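Local atomic coordinates of catechol 2,3-dioxygenase (Rhodococcus sp., PDB entry 2WL9), a protein that probably uses a protein-bound iron ion and dioxygen for extradiol cleavage of catechol-type rings in the breakdown of aromatic hydrocarbons. Residues R40-I52 against F119-H131. Numbering follows the deposited sequence.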
ATOM      1  N   ARG C  40      12.865 -17.431 -44.236  1.00 21.49           N
ATOM      2  CA  ARG C  40      12.182 -16.659 -43.203  1.00 20.26           C
ATOM      3  C   ARG C  40      13.113 -16.107 -42.131  1.00 19.71           C
ATOM      4  O   ARG C  40      14.183 -16.654 -41.875  1.00 19.36           O
ATOM      5  CB  ARG C  40      11.069 -17.496 -42.564  1.00 19.90           C
ATOM      6  CG  ARG C  40      11.554 -18.623 -41.666  1.00 20.17           C
ATOM      7  CD  ARG C  40      10.426 -19.590 -41.359  1.00 18.87           C
ATOM      8  NE  ARG C  40      10.143 -20.445 -42.508  1.00 18.58           N
ATOM      9  CZ  ARG C  40       9.138 -21.312 -42.568  1.00 18.53           C
ATOM     10  NH1 ARG C  40       8.304 -21.446 -41.538  1.00 18.81           N
ATOM     11  NH2 ARG C  40       8.969 -22.044 -43.659  1.00 18.66           N
ATOM     12  N   ILE C  41      12.688 -15.003 -41.528  1.00 18.96           N
ATOM     13  CA  ILE C  41      13.306 -14.476 -40.317  1.00 18.56           C
ATOM     14  C   ILE C  41      12.186 -14.100 -39.349  1.00 18.01           C
ATOM     15  O   ILE C  41      11.001 -14.249 -39.681  1.00 17.97           O
ATOM     16  CB  ILE C  41      14.241 -13.269 -40.604  1.00 18.41           C
ATOM     17  CG1 ILE C  41      13.474 -12.126 -41.273  1.00 18.44           C
ATOM     18  CG2 ILE C  41      15.457 -13.704 -41.431  1.00 19.37           C
ATOM     19  CD1 ILE C  41      14.208 -10.800 -41.257  1.00 17.88           C
ATOM     20  N   TYR C  42      12.550 -13.639 -38.156  1.00 17.71           N
ATOM     21  CA  TYR C  42      11.559 -13.354 -37.116  1.00 17.38           C
ATOM     22  C   TYR C  42      11.754 -11.979 -36.490  1.00 17.21           C
ATOM     23  O   TYR C  42      12.866 -11.451 -36.438  1.00 17.75           O
ATOM     24  CB  TYR C  42      11.598 -14.408 -35.998  1.00 17.23           C
ATOM     25  CG  TYR C  42      11.526 -15.847 -36.463  1.00 17.19           C
ATOM     26  CD1 TYR C  42      10.327 -16.558 -36.428  1.00 16.78           C
ATOM     27  CD2 TYR C  42      12.667 -16.494 -36.934  1.00 17.59           C
ATOM     28  CE1 TYR C  42      10.265 -17.878 -36.868  1.00 17.41           C
ATOM     29  CE2 TYR C  42      12.621 -17.797 -37.373  1.00 18.15           C
ATOM     30  CZ  TYR C  42      11.424 -18.488 -37.335  1.00 18.67           C
ATOM     31  OH  TYR C  42      11.404 -19.784 -37.775  1.00 18.93           O
ATOM     32  N   LEU C  43      10.659 -11.412 -36.000  1.00 16.98           N
ATOM     33  CA  LEU C  43      10.741 -10.178 -35.233  1.00 16.79           C
ATOM     34  C   LEU C  43      10.336 -10.481 -33.803  1.00 16.63           C
ATOM     35  O   LEU C  43       9.286 -11.052 -33.553  1.00 16.48           O
ATOM     36  CB  LEU C  43       9.858  -9.088 -35.847  1.00 16.75           C
ATOM     37  CG  LEU C  43      10.168  -8.681 -37.293  1.00 17.09           C
ATOM     38  CD1 LEU C  43       9.040  -7.807 -37.866  1.00 16.19           C
ATOM     39  CD2 LEU C  43      11.515  -7.980 -37.417  1.00 16.31           C
ATOM     40  N   ARG C  44      11.191 -10.098 -32.870  1.00 17.17           N
ATOM     41  CA  ARG C  44      10.999 -10.402 -31.457  1.00 16.77           C
ATOM     42  C   ARG C  44      10.674  -9.113 -30.708  1.00 16.90           C
ATOM     43  O   ARG C  44      11.263  -8.067 -30.992  1.00 17.14           O
ATOM     44  CB  ARG C  44      12.284 -11.051 -30.935  1.00 16.74           C
ATOM     45  CG  ARG C  44      12.314 -11.359 -29.464  1.00 16.03           C
ATOM     46  CD  ARG C  44      13.632 -12.011 -29.095  1.00 17.04           C
ATOM     47  NE  ARG C  44      13.541 -12.686 -27.806  1.00 17.42           N
ATOM     48  CZ  ARG C  44      14.531 -12.780 -26.925  1.00 17.42           C
ATOM     49  NH1 ARG C  44      15.710 -12.214 -27.165  1.00 18.05           N
ATOM     50  NH2 ARG C  44      14.324 -13.418 -25.785  1.00 17.47           N
ATOM     51  N   MET C  45       9.728  -9.183 -29.768  1.00 17.11           N
ATOM     52  CA  MET C  45       9.292  -8.000 -29.016  1.00 17.11           C
ATOM     53  C   MET C  45       9.507  -8.145 -27.508  1.00 17.38           C
ATOM     54  O   MET C  45       9.371  -7.167 -26.756  1.00 17.58           O
ATOM     55  CB  MET C  45       7.805  -7.714 -29.264  1.00 17.21           C
ATOM     56  CG  MET C  45       7.429  -7.398 -30.704  1.00 17.91           C
ATOM     57  SD  MET C  45       5.646  -7.306 -30.908  1.00 19.59           S
ATOM     58  CE  MET C  45       5.236  -5.852 -29.938  1.00 19.69           C
ATOM     59  N   ASP C  46       9.821  -9.359 -27.068  1.00 17.35           N
ATOM     60  CA  ASP C  46       9.899  -9.672 -25.641  1.00 17.81           C
ATOM     61  C   ASP C  46      10.630 -10.993 -25.410  1.00 17.91           C
ATOM     62  O   ASP C  46      11.405 -11.418 -26.260  1.00 18.22           O
ATOM     63  CB  ASP C  46       8.497  -9.688 -25.004  1.00 17.83           C
ATOM     64  CG  ASP C  46       7.564 -10.739 -25.616  1.00 18.76           C
ATOM     65  OD1 ASP C  46       7.987 -11.515 -26.500  1.00 18.16           O
ATOM     66  OD2 ASP C  46       6.384 -10.784 -25.204  1.00 21.71           O
ATOM     67  N   ARG C  47      10.370 -11.632 -24.270  1.00 17.72           N
ATOM     68  CA  ARG C  47      10.991 -12.915 -23.911  1.00 18.26           C
ATOM     69  C   ARG C  47      10.804 -14.031 -24.955  1.00 17.59           C
ATOM     70  O   ARG C  47      11.694 -14.865 -25.142  1.00 17.43           O
ATOM     71  CB  ARG C  47      10.406 -13.410 -22.595  1.00 18.76           C
ATOM     72  CG  ARG C  47      11.179 -13.099 -21.323  1.00 21.55           C
ATOM     73  CD  ARG C  47      10.678 -14.049 -20.209  1.00 24.27           C
ATOM     74  NE  ARG C  47       9.245 -14.300 -20.373  1.00 24.98           N
ATOM     75  CZ  ARG C  47       8.587 -15.385 -19.962  1.00 26.17           C
ATOM     76  NH1 ARG C  47       9.201 -16.375 -19.315  1.00 25.97           N
ATOM     77  NH2 ARG C  47       7.290 -15.472 -20.201  1.00 26.62           N
ATOM     78  N   TRP C  48       9.632 -14.067 -25.590  1.00 17.24           N
ATOM     79  CA  TRP C  48       9.305 -15.091 -26.589  1.00 16.75           C
ATOM     80  C   TRP C  48      10.326 -15.091 -27.713  1.00 16.94           C
ATOM     81  O   TRP C  48      10.819 -14.033 -28.108  1.00 17.24           O
ATOM     82  CB  TRP C  48       7.934 -14.828 -27.218  1.00 16.47           C
ATOM     83  CG  TRP C  48       6.735 -15.042 -26.338  1.00 15.89           C
ATOM     84  CD1 TRP C  48       6.648 -14.868 -24.974  1.00 15.58           C
ATOM     85  CD2 TRP C  48       5.419 -15.398 -26.781  1.00 15.47           C
ATOM     86  NE1 TRP C  48       5.366 -15.145 -24.545  1.00 13.86           N
ATOM     87  CE2 TRP C  48       4.593 -15.465 -25.635  1.00 15.71           C
ATOM     88  CE3 TRP C  48       4.865 -15.697 -28.038  1.00 13.98           C
ATOM     89  CZ2 TRP C  48       3.230 -15.804 -25.710  1.00 14.92           C
ATOM     90  CZ3 TRP C  48       3.514 -16.037 -28.114  1.00 15.62           C
ATOM     91  CH2 TRP C  48       2.712 -16.088 -26.955  1.00 16.50           C
ATOM     92  N   HIS C  49      10.637 -16.276 -28.232  1.00 16.72           N
ATOM     93  CA  HIS C  49      11.501 -16.391 -29.403  1.00 16.64           C
ATOM     94  C   HIS C  49      11.099 -15.348 -30.451  1.00 16.75           C
ATOM     95  O   HIS C  49      11.964 -14.650 -31.001  1.00 17.01           O
ATOM     96  CB  HIS C  49      11.423 -17.803 -29.991  1.00 16.56           C
ATOM     97  CG  HIS C  49      12.148 -17.948 -31.292  1.00 16.16           C
ATOM     98  ND1 HIS C  49      11.510 -17.858 -32.511  1.00 16.40           N
ATOM     99  CD2 HIS C  49      13.457 -18.161 -31.567  1.00 15.45           C
ATOM    100  CE1 HIS C  49      12.392 -18.016 -33.481  1.00 14.59           C
ATOM    101  NE2 HIS C  49      13.579 -18.210 -32.935  1.00 15.69           N
ATOM    102  N   HIS C  50       9.791 -15.219 -30.694  1.00 16.30           N
ATOM    103  CA  HIS C  50       9.273 -14.241 -31.660  1.00 16.29           C
ATOM    104  C   HIS C  50       7.791 -13.923 -31.462  1.00 16.17           C
ATOM    105  O   HIS C  50       7.046 -14.721 -30.878  1.00 15.75           O
ATOM    106  CB  HIS C  50       9.473 -14.743 -33.098  1.00 16.03           C
ATOM    107  CG  HIS C  50       8.590 -15.899 -33.453  1.00 16.06           C
ATOM    108  ND1 HIS C  50       8.912 -17.200 -33.141  1.00 15.20           N
ATOM    109  CD2 HIS C  50       7.388 -15.946 -34.072  1.00 16.12           C
ATOM    110  CE1 HIS C  50       7.949 -18.001 -33.557  1.00 15.87           C
ATOM    111  NE2 HIS C  50       7.009 -17.266 -34.119  1.00 16.06           N
ATOM    112  N   ARG C  51       7.371 -12.762 -31.977  1.00 16.10           N
ATOM    113  CA  ARG C  51       5.947 -12.440 -32.081  1.00 16.14           C
ATOM    114  C   ARG C  51       5.484 -12.426 -33.543  1.00 15.97           C
ATOM    115  O   ARG C  51       4.292 -12.559 -33.827  1.00 15.63           O
ATOM    116  CB  ARG C  51       5.610 -11.084 -31.434  1.00 16.47           C
ATOM    117  CG  ARG C  51       6.005 -10.881 -29.948  1.00 18.31           C
ATOM    118  CD  ARG C  51       5.783 -12.088 -29.031  1.00 22.32           C
ATOM    119  NE  ARG C  51       4.381 -12.420 -28.822  1.00 24.06           N
ATOM    120  CZ  ARG C  51       3.745 -12.428 -27.647  1.00 21.76           C
ATOM    121  NH1 ARG C  51       4.358 -12.126 -26.513  1.00 22.75           N
ATOM    122  NH2 ARG C  51       2.468 -12.768 -27.612  1.00 21.15           N
ATOM    123  N   ILE C  52       6.423 -12.235 -34.463  1.00 16.13           N
ATOM    124  CA  ILE C  52       6.105 -12.146 -35.887  1.00 16.15           C
ATOM    125  C   ILE C  52       7.100 -12.961 -36.709  1.00 16.83           C
ATOM    126  O   ILE C  52       8.303 -12.914 -36.462  1.00 16.11           O
ATOM    127  CB  ILE C  52       6.076 -10.660 -36.399  1.00 16.27           C
ATOM    128  CG1 ILE C  52       5.154  -9.788 -35.535  1.00 15.70           C
ATOM    129  CG2 ILE C  52       5.617 -10.581 -37.868  1.00 16.37           C
ATOM    130  CD1 ILE C  52       5.252  -8.273 -35.805  1.00 15.05           C
ATOM    131  N   PHE C 119      -2.991 -22.209 -30.473  1.00 15.32           N
ATOM    132  CA  PHE C 119      -1.795 -22.887 -29.998  1.00 15.11           C
ATOM    133  C   PHE C 119      -1.580 -22.696 -28.506  1.00 14.75           C
ATOM    134  O   PHE C 119      -2.156 -21.783 -27.899  1.00 14.89           O
ATOM    135  CB  PHE C 119      -0.572 -22.330 -30.739  1.00 15.54           C
ATOM    136  CG  PHE C 119      -0.129 -20.971 -30.246  1.00 14.85           C
ATOM    137  CD1 PHE C 119       0.874 -20.855 -29.289  1.00 15.46           C
ATOM    138  CD2 PHE C 119      -0.717 -19.813 -30.743  1.00 15.48           C
ATOM    139  CE1 PHE C 119       1.299 -19.595 -28.837  1.00 16.76           C
ATOM    140  CE2 PHE C 119      -0.311 -18.545 -30.296  1.00 15.07           C
ATOM    141  CZ  PHE C 119       0.707 -18.436 -29.343  1.00 15.68           C
ATOM    142  N   TYR C 120      -0.724 -23.538 -27.936  1.00 14.62           N
ATOM    143  CA  TYR C 120      -0.223 -23.367 -26.564  1.00 14.89           C
ATOM    144  C   TYR C 120       1.284 -23.634 -26.526  1.00 15.13           C
ATOM    145  O   TYR C 120       1.830 -24.293 -27.414  1.00 15.07           O
ATOM    146  CB  TYR C 120      -0.944 -24.316 -25.580  1.00 14.89           C
ATOM    147  CG  TYR C 120      -0.526 -25.772 -25.702  1.00 15.26           C
ATOM    148  CD1 TYR C 120       0.549 -26.277 -24.959  1.00 15.42           C
ATOM    149  CD2 TYR C 120      -1.190 -26.639 -26.575  1.00 15.13           C
ATOM    150  CE1 TYR C 120       0.946 -27.600 -25.081  1.00 17.43           C
ATOM    151  CE2 TYR C 120      -0.800 -27.967 -26.702  1.00 17.26           C
ATOM    152  CZ  TYR C 120       0.273 -28.437 -25.955  1.00 17.29           C
ATOM    153  OH  TYR C 120       0.659 -29.744 -26.077  1.00 19.19           O
ATOM    154  N   GLY C 121       1.945 -23.135 -25.481  1.00 15.22           N
ATOM    155  CA  GLY C 121       3.369 -23.393 -25.262  1.00 15.28           C
ATOM    156  C   GLY C 121       4.312 -22.703 -26.237  1.00 15.05           C
ATOM    157  O   GLY C 121       5.038 -23.378 -26.982  1.00 14.80           O
ATOM    158  N   PRO C 122       4.335 -21.357 -26.233  1.00 15.08           N
ATOM    159  CA  PRO C 122       5.326 -20.665 -27.060  1.00 15.04           C
ATOM    160  C   PRO C 122       6.736 -20.953 -26.571  1.00 15.49           C
ATOM    161  O   PRO C 122       6.943 -21.153 -25.363  1.00 15.62           O
ATOM    162  CB  PRO C 122       5.011 -19.187 -26.820  1.00 15.03           C
ATOM    163  CG  PRO C 122       4.379 -19.165 -25.462  1.00 14.60           C
ATOM    164  CD  PRO C 122       3.536 -20.404 -25.437  1.00 15.17           C
ATOM    165  N   GLN C 123       7.685 -20.992 -27.508  1.00 15.41           N
ATOM    166  CA  GLN C 123       9.102 -21.043 -27.183  1.00 15.96           C
ATOM    167  C   GLN C 123       9.526 -19.685 -26.617  1.00 15.90           C
ATOM    168  O   GLN C 123       9.348 -18.650 -27.257  1.00 15.61           O
ATOM    169  CB  GLN C 123       9.937 -21.386 -28.430  1.00 15.70           C
ATOM    170  CG  GLN C 123      11.462 -21.371 -28.216  1.00 17.12           C
ATOM    171  CD  GLN C 123      12.256 -21.482 -29.518  1.00 17.39           C
ATOM    172  OE1 GLN C 123      11.810 -22.095 -30.489  1.00 18.96           O
ATOM    173  NE2 GLN C 123      13.438 -20.887 -29.536  1.00 17.16           N
ATOM    174  N   VAL C 124      10.088 -19.713 -25.417  1.00 16.50           N
ATOM    175  CA  VAL C 124      10.567 -18.513 -24.742  1.00 17.16           C
ATOM    176  C   VAL C 124      12.090 -18.604 -24.627  1.00 18.25           C
ATOM    177  O   VAL C 124      12.637 -19.630 -24.189  1.00 17.73           O
ATOM    178  CB  VAL C 124       9.886 -18.363 -23.346  1.00 17.60           C
ATOM    179  CG1 VAL C 124      10.300 -17.067 -22.651  1.00 17.16           C
ATOM    180  CG2 VAL C 124       8.372 -18.413 -23.493  1.00 16.80           C
ATOM    181  N   ASP C 125      12.771 -17.549 -25.073  1.00 18.86           N
ATOM    182  CA  ASP C 125      14.221 -17.508 -25.064  1.00 20.16           C
ATOM    183  C   ASP C 125      14.672 -16.648 -23.893  1.00 20.92           C
ATOM    184  O   ASP C 125      15.247 -15.576 -24.067  1.00 20.81           O
ATOM    185  CB  ASP C 125      14.767 -16.980 -26.400  1.00 20.21           C
ATOM    186  CG  ASP C 125      14.546 -17.953 -27.560  1.00 21.28           C
ATOM    187  OD1 ASP C 125      14.213 -19.142 -27.321  1.00 22.48           O
ATOM    188  OD2 ASP C 125      14.726 -17.532 -28.725  1.00 19.38           O
ATOM    189  N   THR C 126      14.395 -17.141 -22.688  1.00 21.87           N
ATOM    190  CA  THR C 126      14.726 -16.430 -21.464  1.00 23.00           C
ATOM    191  C   THR C 126      16.226 -16.153 -21.396  1.00 23.28           C
ATOM    192  O   THR C 126      16.635 -15.069 -20.971  1.00 24.24           O
ATOM    193  CB  THR C 126      14.227 -17.211 -20.220  1.00 23.02           C
ATOM    194  OG1 THR C 126      12.846 -17.541 -20.400  1.00 24.05           O
ATOM    195  CG2 THR C 126      14.370 -16.381 -18.935  1.00 23.97           C
ATOM    196  N   SER C 127      17.030 -17.111 -21.862  1.00 23.02           N
ATOM    197  CA  SER C 127      18.500 -17.050 -21.759  1.00 23.24           C
ATOM    198  C   SER C 127      19.181 -15.923 -22.544  1.00 22.72           C
ATOM    199  O   SER C 127      20.304 -15.530 -22.226  1.00 22.68           O
ATOM    200  CB  SER C 127      19.112 -18.386 -22.175  1.00 23.34           C
ATOM    201  OG  SER C 127      18.827 -18.665 -23.533  1.00 23.73           O
ATOM    202  N   SER C 128      18.523 -15.429 -23.584  1.00 22.43           N
ATOM    203  CA  SER C 128      19.077 -14.331 -24.363  1.00 22.34           C
ATOM    204  C   SER C 128      18.078 -13.195 -24.324  1.00 21.27           C
ATOM    205  O   SER C 128      17.110 -13.193 -25.085  1.00 21.31           O
ATOM    206  CB  SER C 128      19.362 -14.758 -25.803  1.00 22.56           C
ATOM    207  OG  SER C 128      20.270 -13.857 -26.412  1.00 24.40           O
ATOM    208  N   PRO C 129      18.294 -12.234 -23.412  1.00 20.77           N
ATOM    209  CA  PRO C 129      17.286 -11.218 -23.158  1.00 20.44           C
ATOM    210  C   PRO C 129      16.998 -10.379 -24.387  1.00 19.91           C
ATOM    211  O   PRO C 129      17.883 -10.189 -25.232  1.00 19.97           O
ATOM    212  CB  PRO C 129      17.903 -10.352 -22.054  1.00 20.54           C
ATOM    213  CG  PRO C 129      19.336 -10.684 -22.026  1.00 20.58           C
ATOM    214  CD  PRO C 129      19.485 -12.068 -22.561  1.00 21.14           C
ATOM    215  N   PHE C 130      15.760  -9.906 -24.481  1.00 19.47           N
ATOM    216  CA  PHE C 130      15.346  -8.987 -25.536  1.00 19.06           C
ATOM    217  C   PHE C 130      16.343  -7.844 -25.696  1.00 19.19           C
ATOM    218  O   PHE C 130      16.692  -7.165 -24.726  1.00 19.10           O
ATOM    219  CB  PHE C 130      13.944  -8.440 -25.256  1.00 18.83           C
ATOM    220  CG  PHE C 130      13.505  -7.371 -26.219  1.00 18.41           C
ATOM    221  CD1 PHE C 130      13.119  -7.697 -27.521  1.00 17.95           C
ATOM    222  CD2 PHE C 130      13.481  -6.036 -25.826  1.00 18.86           C
ATOM    223  CE1 PHE C 130      12.723  -6.708 -28.408  1.00 18.55           C
ATOM    224  CE2 PHE C 130      13.085  -5.035 -26.709  1.00 18.71           C
ATOM    225  CZ  PHE C 130      12.701  -5.372 -28.004  1.00 18.57           C
ATOM    226  N   HIS C 131      16.798  -7.657 -26.929  1.00 18.77           N
ATOM    227  CA  HIS C 131      17.762  -6.627 -27.266  1.00 18.72           C
ATOM    228  C   HIS C 131      17.213  -5.893 -28.481  1.00 18.70           C
ATOM    229  O   HIS C 131      17.207  -6.444 -29.587  1.00 18.23           O
ATOM    230  CB  HIS C 131      19.123  -7.256 -27.577  1.00 18.94           C
ATOM    231  CG  HIS C 131      20.249  -6.270 -27.625  1.00 19.20           C
ATOM    232  ND1 HIS C 131      20.541  -5.418 -26.579  1.00 19.36           N
ATOM    233  CD2 HIS C 131      21.171  -6.017 -28.585  1.00 19.78           C
ATOM    234  CE1 HIS C 131      21.582  -4.670 -26.902  1.00 19.75           C
ATOM    235  NE2 HIS C 131      21.990  -5.021 -28.111  1.00 18.76           N
TER
HETATM  236  O   HOH W   1      11.327 -17.895 -18.235  1.00 29.64           O
HETATM  237  O   HOH W   2       8.062 -17.626 -29.639  1.00 18.35           O
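The indole of Trp48 is sandwiched: Pro122 lies on one face, its CB 3.6 Å from the centroid of the six-membered ring in a CH-pi contact almost along the ring normal, and the guanidinium of Arg51 lies over the other. The benzo end of the indole also meets Phe119, whose CZ touches Trp48 CZ3 at 3.9 Å with the phenyl edge leading. Over one face of the His49 imidazole lies Gln123, its amide inclined 40° to the ring, while Asp125 OD2 sits at the edge, 3.2 Å from His49 CD2; the Asp125 carboxylate, turned nearly perpendicular to the ring, is steadied by Gln123 NE2, which bonds to the syn lone pair of Asp125 OD1. His49 NE2 itself is bound to Asp35. Val124 CG1 rests on a face of the Arg47 guanidinium, which forms a salt bridge with Glu276 of a second subunit. Phe130 turns its ring edge to the backbone, CE1 3.3 Å from Arg44 O, with Met45 O over one face; its CA lies over a face of the Arg44 guanidinium.

Residues 45-51 form the loop between antiparallel strands 40-44 and 52-56 in the N-terminal domain of this type I extradiol dioxygenase, ending in a classic beta bulge where Arg51 and Ile52 face Leu43. The chain leaving strand 115-120 wraps across that loop. A single beta bridge, Trp48 with Val124, joins the two backbones: His49 N donates to Gln123 O (2.9 Å, almost straight at 170°), and Asp125 N to Arg47 O.

Arg44 joins the 45-51 loop to the Asp125-Ser128 type I turn. Extended from CG to NE, with CG anti to the backbone N (chi1 176°), it grips Ser128 O end-on through NH1 (2.7 Å) and NH2 (2.9 Å), with that oxygen close to the guanidinium plane. NH2 also reaches Arg47 O and NE reaches Trp48 O.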